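Local coordinates for conserved protein (Methanothermobacter thermautotrophicus, PDB 1I36), which is of unknown function but binds NADP and resembles 3-hydroxyacid dehydrogenases, so it is probably an NADP-dependent oxidoreductase, at residues 122-127 and 144-149; 25-30 and 52-57; 218-223 and 245-250. The protein carries 1 engineered substitution. All blocks are in the same frame, centred on the assembly; numbering follows the deposited sequence.

Overall arrangement
The three contacts follow one another along the chain without interleaving: 25-30 with 52-57 closes first, then 122-127 with 144-149, then 218-223 with 245-250. Contacts 1 and 2 both reach the mixed sheet of the nucleotide-binding part. Their centres are about 23 Å apart. Contact 2 joins strand 25-28 to helix 51-55, and contact 1 pairs strands 124-128 and 144-147 at the other end of the sheet. Contact 3 packs two helices of the C-terminal helical part, about 28 Å from contact 1 and about 38 Å from contact 2, centre to centre. Contacts 1 and 3 both touch the second subunit, so the dimer involves both parts of the chain.

Contact 1 of 3, residues 122-127 and 144-149; sequences DIRIIA and NIEVRG
Strands 124-128 and 144-147 are the parallel pair of a beta-alpha-beta unit whose crossover carries helix 132-136. Ile125 N gives a hydrogen bond to Asn144 O, and Ile125 O accepts from Glu146 N at 2.9 Å. Ala127 repeats the pattern, its N bonding to Glu146 O and its O to Arg148 N. On one face, Ala127 CB meets Ile145 CG2 at 4.0 Å, and helix 132-136 packs on both residues.

Most of the side-chain polar contacts gather around Arg124 and Asn144. Arg124 NE and NH2 grip Asn144 OD1 side-on, at 2.9 and 2.8 Å. NH2 lies on a lone pair of OD1, while NE comes from above the carbonyl plane. The guanidinium and amide planes are nearly perpendicular, 82° apart. Asn144 CG is anti to its backbone N (chi1 -178°), which places the amide beside both partners: ND2 bonds to Asp122 O at 3.0 Å, almost straight at 171°. Arg124 NH1 and Glu146 OE2 form a salt bridge of charge alone, at 3.5 Å. One water joins NH1 to Glu146 OE1. That oxygen also takes NE and NH2 of Arg148, whose NH1 pairs with Glu191 and Asp188 of the second subunit. Glu146 lies between two arginines, which would probably stabilise its negative charge, and Arg148 carries the network on to the second subunit.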
# COMPACT_ATOMS: atom_id res chain seq x y z
N ASP A 122 27.74 3.17 1.24
CA ASP A 122 26.93 3.13 2.47
C ASP A 122 25.62 2.36 2.27
O ASP A 122 24.83 2.19 3.21
CB ASP A 122 26.57 4.54 2.92
CG ASP A 122 27.71 5.25 3.60
OD1 ASP A 122 28.78 4.62 3.79
OD2 ASP A 122 27.53 6.42 3.96
N ILE A 123 25.39 1.92 1.05
CA ILE A 123 24.16 1.22 0.72
C ILE A 123 23.96 -0.01 1.58
O ILE A 123 24.92 -0.70 1.92
CB ILE A 123 24.16 0.86 -0.79
CG1 ILE A 123 22.76 0.49 -1.25
CG2 ILE A 123 25.23 -0.17 -1.14
CD1 ILE A 123 21.79 1.60 -1.05
N ARG A 124 22.72 -0.23 2.04
CA ARG A 124 22.43 -1.41 2.81
C ARG A 124 22.41 -2.60 1.84
O ARG A 124 21.83 -2.54 0.73
CB ARG A 124 21.07 -1.30 3.51
CG ARG A 124 20.56 -2.59 4.21
CD ARG A 124 21.55 -3.27 5.17
NE ARG A 124 22.13 -2.39 6.19
CZ ARG A 124 21.55 -2.07 7.35
NH1 ARG A 124 20.34 -2.53 7.65
NH2 ARG A 124 22.21 -1.33 8.25
N ILE A 125 23.11 -3.66 2.24
CA ILE A 125 23.15 -4.87 1.44
C ILE A 125 22.66 -6.00 2.35
O ILE A 125 23.18 -6.17 3.46
CB ILE A 125 24.59 -5.18 1.02
CG1 ILE A 125 25.10 -4.12 0.05
CG2 ILE A 125 24.71 -6.60 0.40
CD1 ILE A 125 26.61 -4.25 -0.18
N ILE A 126 21.68 -6.77 1.94
CA ILE A 126 21.28 -7.90 2.79
C ILE A 126 21.92 -9.15 2.16
O ILE A 126 22.10 -9.21 0.93
CB ILE A 126 19.74 -8.02 2.97
CG1 ILE A 126 19.05 -8.22 1.62
CG2 ILE A 126 19.19 -6.75 3.70
CD1 ILE A 126 17.54 -8.60 1.76
N ALA A 127 22.26 -10.13 2.98
CA ALA A 127 22.94 -11.33 2.50
C ALA A 127 22.40 -12.58 3.17
O ALA A 127 22.10 -12.59 4.38
CB ALA A 127 24.48 -11.19 2.76
N ASN A 144 28.04 -2.00 4.58
CA ASN A 144 26.85 -1.97 5.43
C ASN A 144 26.01 -3.20 5.13
O ASN A 144 24.93 -3.10 4.58
CB ASN A 144 26.08 -0.68 5.07
CG ASN A 144 24.83 -0.47 5.91
OD1 ASN A 144 24.62 -1.12 6.94
ND2 ASN A 144 24.02 0.50 5.50
N ILE A 145 26.51 -4.37 5.53
CA ILE A 145 25.84 -5.65 5.26
C ILE A 145 25.04 -6.11 6.48
O ILE A 145 25.41 -5.86 7.62
CB ILE A 145 26.92 -6.74 4.93
CG1 ILE A 145 27.71 -6.33 3.68
CG2 ILE A 145 26.22 -8.11 4.67
CD1 ILE A 145 29.20 -6.88 3.65
N GLU A 146 23.93 -6.78 6.21
CA GLU A 146 23.07 -7.32 7.24
C GLU A 146 22.64 -8.71 6.74
O GLU A 146 22.32 -8.88 5.56
CB GLU A 146 21.84 -6.42 7.42
CG GLU A 146 20.80 -6.98 8.31
CD GLU A 146 19.62 -6.04 8.45
OE1 GLU A 146 18.85 -5.92 7.47
OE2 GLU A 146 19.51 -5.40 9.51
N VAL A 147 22.67 -9.70 7.62
CA VAL A 147 22.29 -11.07 7.26
C VAL A 147 20.78 -11.25 7.38
O VAL A 147 20.19 -10.81 8.35
CB VAL A 147 22.98 -12.12 8.21
CG1 VAL A 147 22.46 -13.58 7.89
CG2 VAL A 147 24.48 -12.04 8.06
N ARG A 148 20.15 -11.87 6.40
CA ARG A 148 18.71 -12.14 6.45
C ARG A 148 18.50 -13.55 5.91
O ARG A 148 19.36 -14.06 5.20
CB ARG A 148 17.94 -11.15 5.54
CG ARG A 148 17.95 -9.71 6.01
CD ARG A 148 16.97 -9.53 7.14
NE ARG A 148 16.99 -8.18 7.72
CZ ARG A 148 16.06 -7.74 8.56
NH1 ARG A 148 15.06 -8.54 8.91
NH2 ARG A 148 16.16 -6.52 9.09
N GLY A 149 17.34 -14.14 6.19
CA GLY A 149 17.05 -15.47 5.67
C GLY A 149 18.02 -16.54 6.16
O GLY A 149 18.65 -16.37 7.21
O HOH W 1 27.55 -1.48 1.80
O HOH W 2 18.04 -3.69 5.92

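Contact 2 of 3, residues 25-30 and 52-57; sequences EVVTSL and EDVYSC
Apolar contacts join Val27, on strand 25-28, to Val54 and Cys57. Val27 reaches across with a single methyl, CG2. This methyl lies 3.6 Å from Cys57 SG. It also meets the CG2 methyl of Val54 at 4.2 Å and stands equally far from Val54 CA. The torsion of Val27 (chi1 -45°) sets CG2 between its backbone N and carbonyl carbon, and from there the methyl reaches both partners. CG2 of Val54 has a second set of neighbours further along the strand. It touches the backbone where Thr28 joins Ser29: Val54 CG2 is 3.6 Å from Ser29 N and 3.8 Å from Thr28 C. It also touches Ser29 CB, at 4.1 Å. With chi1 at 172°, CG2 of Val54 stands anti to its own carbonyl carbon, and it is this branch that meets the strand.

Strand 25-28 is the second strand of the Rossmann-type sheet. It lies between strands 2-6 and 47-48, and helix 51-55 packs against it through the contacts above. Thr28 points its CB away from the helix, and its OG1 bonds to Phe5 O of the neighbouring strand. Its side chain is about 7 Å from the bound NADP.

No hydrogen bond crosses between the segments. Several polar groups of 52-57 are bonded locally. Ser56 N and OG both bond to Asp53 O, with OG at 2.6 Å. Cys57 N bonds to Val54 O at 3.0 Å. Together these bonds hold the turn at 53-57, which brings the Cys57 side chain to the strand. The Asp53 carboxylate turns to Arg2 in a salt bridge and to Thr49 in a hydrogen bond.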
# COMPACT_ATOMS: atom_id res chain seq x y z
N GLU A 25 43.15 -5.12 0.12
CA GLU A 25 43.69 -5.18 -1.23
C GLU A 25 42.57 -5.73 -2.13
O GLU A 25 42.07 -6.80 -1.88
CB GLU A 25 44.89 -6.11 -1.32
CG GLU A 25 45.66 -5.80 -2.60
CD GLU A 25 46.41 -6.98 -3.16
OE1 GLU A 25 46.68 -7.95 -2.42
OE2 GLU A 25 46.74 -6.91 -4.37
N VAL A 26 42.15 -4.96 -3.12
CA VAL A 26 41.08 -5.39 -4.03
C VAL A 26 41.71 -5.76 -5.37
O VAL A 26 42.57 -5.03 -5.85
CB VAL A 26 40.02 -4.27 -4.19
CG1 VAL A 26 39.49 -3.90 -2.82
CG2 VAL A 26 40.64 -3.02 -4.75
N VAL A 27 41.29 -6.89 -5.95
CA VAL A 27 41.86 -7.34 -7.23
C VAL A 27 40.80 -7.71 -8.25
O VAL A 27 39.68 -8.07 -7.90
CB VAL A 27 42.83 -8.57 -7.06
CG1 VAL A 27 43.78 -8.40 -5.88
CG2 VAL A 27 42.06 -9.86 -6.95
N THR A 28 41.16 -7.64 -9.53
CA THR A 28 40.21 -7.99 -10.58
C THR A 28 41.00 -8.29 -11.87
O THR A 28 42.16 -7.88 -11.98
CB THR A 28 39.22 -6.82 -10.85
OG1 THR A 28 38.10 -7.32 -11.57
CG2 THR A 28 39.87 -5.73 -11.66
N SER A 29 40.38 -9.02 -12.80
CA SER A 29 41.00 -9.37 -14.08
C SER A 29 40.40 -8.50 -15.16
O SER A 29 39.18 -8.46 -15.33
CB SER A 29 40.72 -10.83 -14.40
OG SER A 29 41.25 -11.18 -15.66
N LEU A 30 41.25 -7.79 -15.90
CA LEU A 30 40.77 -6.89 -16.97
C LEU A 30 40.82 -7.47 -18.39
O LEU A 30 40.46 -6.78 -19.35
CB LEU A 30 41.51 -5.56 -16.93
CG LEU A 30 41.30 -4.70 -15.68
CD1 LEU A 30 42.24 -3.50 -15.75
CD2 LEU A 30 39.85 -4.23 -15.59
N GLU A 52 42.17 -16.53 -12.74
CA GLU A 52 42.35 -17.54 -11.69
C GLU A 52 42.87 -16.99 -10.37
O GLU A 52 42.55 -17.52 -9.30
CB GLU A 52 43.18 -18.71 -12.19
CG GLU A 52 42.31 -19.72 -12.96
CD GLU A 52 43.08 -20.88 -13.57
OE1 GLU A 52 43.88 -21.54 -12.84
OE2 GLU A 52 42.85 -21.15 -14.77
N ASP A 53 43.63 -15.90 -10.43
CA ASP A 53 44.14 -15.29 -9.21
C ASP A 53 42.95 -14.65 -8.46
O ASP A 53 42.89 -14.71 -7.23
CB ASP A 53 45.23 -14.26 -9.52
CG ASP A 53 45.92 -13.75 -8.26
OD1 ASP A 53 45.98 -14.49 -7.26
OD2 ASP A 53 46.38 -12.59 -8.26
N VAL A 54 42.00 -14.10 -9.21
CA VAL A 54 40.81 -13.47 -8.62
C VAL A 54 40.07 -14.52 -7.84
O VAL A 54 39.80 -14.33 -6.65
CB VAL A 54 39.89 -12.90 -9.73
CG1 VAL A 54 38.55 -12.41 -9.13
CG2 VAL A 54 40.58 -11.76 -10.41
N TYR A 55 39.85 -15.68 -8.47
CA TYR A 55 39.13 -16.80 -7.86
C TYR A 55 39.77 -17.33 -6.61
O TYR A 55 39.13 -18.06 -5.87
CB TYR A 55 38.97 -17.99 -8.84
CG TYR A 55 38.29 -17.63 -10.15
CD1 TYR A 55 37.40 -16.55 -10.23
CD2 TYR A 55 38.50 -18.39 -11.30
CE1 TYR A 55 36.74 -16.23 -11.44
CE2 TYR A 55 37.86 -18.09 -12.51
CZ TYR A 55 36.98 -17.01 -12.57
OH TYR A 55 36.33 -16.73 -13.75
N SER A 56 41.06 -17.06 -6.42
CA SER A 56 41.78 -17.54 -5.24
C SER A 56 41.58 -16.69 -3.99
O SER A 56 41.96 -17.11 -2.90
CB SER A 56 43.29 -17.68 -5.51
OG SER A 56 43.91 -16.41 -5.52
N CYS A 57 41.03 -15.49 -4.15
CA CYS A 57 40.79 -14.64 -2.99
C CYS A 57 39.78 -15.26 -2.03
O CYS A 57 38.88 -15.98 -2.47
CB CYS A 57 40.28 -13.28 -3.43
SG CYS A 57 41.42 -12.39 -4.44

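Contact 3 of 3, residues 218-223 and 245-250; sequences RRYEEM and IFDKLK
Arg219 lays its CB over one face of the Phe246 ring, in a helix-against-helix contact of the C-terminal part. The axes of helices 218-223 and 245-249 run nearly antiparallel, at 158°, and come within 8.8 Å. The CB of Arg219 is 4.0 Å from the ring centroid and 25° off the normal, a CH-pi contact. It sits towards the rim, with Phe246 CD2 nearest at 3.6 Å. The guanidinium then turns off from the ring.

Tyr220 comes next. Here the two backbones are closest, Tyr220 CA lying 5.3 Å from Phe246 CA. Its CB meets Phe246 CB at 4.2 Å. The ring lies alongside Asp247, and the ring and the carboxylate run out together. Tyr220 CE1 is 4.0 Å from Asp247 OD1. CG stands anti to the backbone N (chi1 177°), which carries the ring out beside the second helix. The Lys250 chain folds back toward the ring, and its NZ approaches Tyr220 CD2 at 4.1 Å. Replacing Tyr220 with an alanine would probably open a gap beside Asp247 and leave the amine end of Lys250 without the ring it approaches.

Met223, one turn beyond Arg219, brings CG to Phe246 CD1 at 4.0 Å, its chain lying across the Phe246 side chain. Phe246 thus meets residues from two successive turns. No hydrogen bond links the segments.

Around this pair, helix 202-214 touches Arg219 and Phe246 through Ser212. The long helix 154-182 packs on Met223 through Lys167 and on Ile245 through Trp174. Ile245 and Lys248 also pack on Val237 of the second subunit.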
# COMPACT_ATOMS: atom_id res chain seq x y z
N ARG A 218 11.23 2.21 -17.01
CA ARG A 218 12.06 1.29 -16.23
C ARG A 218 11.19 0.49 -15.27
O ARG A 218 11.39 -0.72 -15.11
CB ARG A 218 13.15 2.05 -15.47
CG ARG A 218 14.06 1.16 -14.59
CD ARG A 218 14.85 0.10 -15.40
NE ARG A 218 15.45 -0.94 -14.54
CZ ARG A 218 15.40 -2.25 -14.78
NH1 ARG A 218 14.77 -2.72 -15.85
NH2 ARG A 218 15.95 -3.12 -13.92
N ARG A 219 10.20 1.15 -14.66
CA ARG A 219 9.29 0.49 -13.72
C ARG A 219 8.52 -0.64 -14.38
O ARG A 219 8.24 -1.66 -13.75
CB ARG A 219 8.28 1.50 -13.14
CG ARG A 219 8.87 2.51 -12.16
CD ARG A 219 9.36 1.85 -10.87
NE ARG A 219 9.43 2.84 -9.81
CZ ARG A 219 10.41 3.72 -9.65
NH1 ARG A 219 11.45 3.72 -10.49
NH2 ARG A 219 10.32 4.65 -8.70
N TYR A 220 8.14 -0.43 -15.64
CA TYR A 220 7.39 -1.43 -16.39
C TYR A 220 8.24 -2.69 -16.60
O TYR A 220 7.75 -3.81 -16.40
CB TYR A 220 6.95 -0.87 -17.73
CG TYR A 220 6.25 -1.88 -18.58
CD1 TYR A 220 4.94 -2.25 -18.30
CD2 TYR A 220 6.89 -2.47 -19.67
CE1 TYR A 220 4.27 -3.18 -19.07
CE2 TYR A 220 6.23 -3.41 -20.46
CZ TYR A 220 4.92 -3.76 -20.15
OH TYR A 220 4.25 -4.68 -20.92
N GLU A 221 9.50 -2.48 -16.98
CA GLU A 221 10.46 -3.57 -17.21
C GLU A 221 10.70 -4.27 -15.87
O GLU A 221 10.75 -5.49 -15.80
CB GLU A 221 11.81 -3.04 -17.72
CG GLU A 221 11.81 -2.25 -19.05
CD GLU A 221 11.21 -2.99 -20.22
OE1 GLU A 221 11.52 -4.19 -20.41
OE2 GLU A 221 10.42 -2.36 -20.96
N GLU A 222 10.87 -3.48 -14.82
CA GLU A 222 11.10 -4.01 -13.48
C GLU A 222 9.94 -4.87 -13.01
O GLU A 222 10.17 -5.90 -12.36
CB GLU A 222 11.36 -2.90 -12.48
CG GLU A 222 12.75 -2.29 -12.51
CD GLU A 222 12.87 -1.07 -11.60
OE1 GLU A 222 11.86 -0.37 -11.40
OE2 GLU A 222 13.97 -0.78 -11.08
N MET A 223 8.71 -4.48 -13.34
CA MET A 223 7.54 -5.26 -12.93
C MET A 223 7.44 -6.58 -13.67
O MET A 223 6.94 -7.54 -13.12
CB MET A 223 6.24 -4.47 -13.09
CG MET A 223 5.87 -3.63 -11.89
SD MET A 223 5.73 -4.53 -10.32
CE MET A 223 4.81 -5.82 -10.75
N ILE A 245 -1.03 -0.68 -15.36
CA ILE A 245 -0.93 0.72 -14.94
C ILE A 245 0.40 1.30 -15.42
O ILE A 245 0.45 2.41 -15.98
CB ILE A 245 -1.01 0.90 -13.39
CG1 ILE A 245 -2.42 0.56 -12.86
CG2 ILE A 245 -0.60 2.30 -12.99
CD1 ILE A 245 -3.50 1.52 -13.27
N PHE A 246 1.50 0.58 -15.19
CA PHE A 246 2.80 1.09 -15.63
C PHE A 246 2.88 1.20 -17.14
O PHE A 246 3.58 2.07 -17.67
CB PHE A 246 3.94 0.29 -15.02
CG PHE A 246 4.24 0.68 -13.61
CD1 PHE A 246 4.02 -0.20 -12.56
CD2 PHE A 246 4.67 1.98 -13.31
CE1 PHE A 246 4.22 0.20 -11.24
CE2 PHE A 246 4.87 2.38 -12.00
CZ PHE A 246 4.64 1.48 -10.95
N ASP A 247 2.10 0.36 -17.83
CA ASP A 247 2.02 0.37 -19.28
C ASP A 247 1.47 1.76 -19.67
O ASP A 247 2.00 2.44 -20.54
CB ASP A 247 1.07 -0.75 -19.73
CG ASP A 247 1.15 -1.04 -21.22
OD1 ASP A 247 2.28 -1.05 -21.77
OD2 ASP A 247 0.09 -1.30 -21.84
N LYS A 248 0.45 2.23 -18.94
CA LYS A 248 -0.15 3.53 -19.18
C LYS A 248 0.80 4.68 -18.85
O LYS A 248 0.93 5.63 -19.62
CB LYS A 248 -1.40 3.72 -18.33
CG LYS A 248 -2.56 2.85 -18.68
CD LYS A 248 -3.73 3.20 -17.77
CE LYS A 248 -4.97 2.46 -18.19
NZ LYS A 248 -6.12 2.88 -17.38
N LEU A 249 1.42 4.62 -17.68
CA LEU A 249 2.34 5.67 -17.22
C LEU A 249 3.46 6.09 -18.18
O LEU A 249 4.06 7.16 -18.01
CB LEU A 249 2.94 5.30 -15.86
CG LEU A 249 2.02 5.21 -14.63
CD1 LEU A 249 2.84 4.94 -13.38
CD2 LEU A 249 1.28 6.51 -14.46
N LYS A 250 3.77 5.25 -19.18
CA LYS A 250 4.83 5.55 -20.14
C LYS A 250 4.49 6.72 -21.07
O LYS A 250 3.67 6.60 -21.97
CB LYS A 250 5.17 4.31 -20.97
CG LYS A 250 5.89 3.22 -20.19
CD LYS A 250 5.24 1.86 -20.40
CE LYS A 250 5.43 1.34 -21.81
NZ LYS A 250 6.82 0.84 -22.03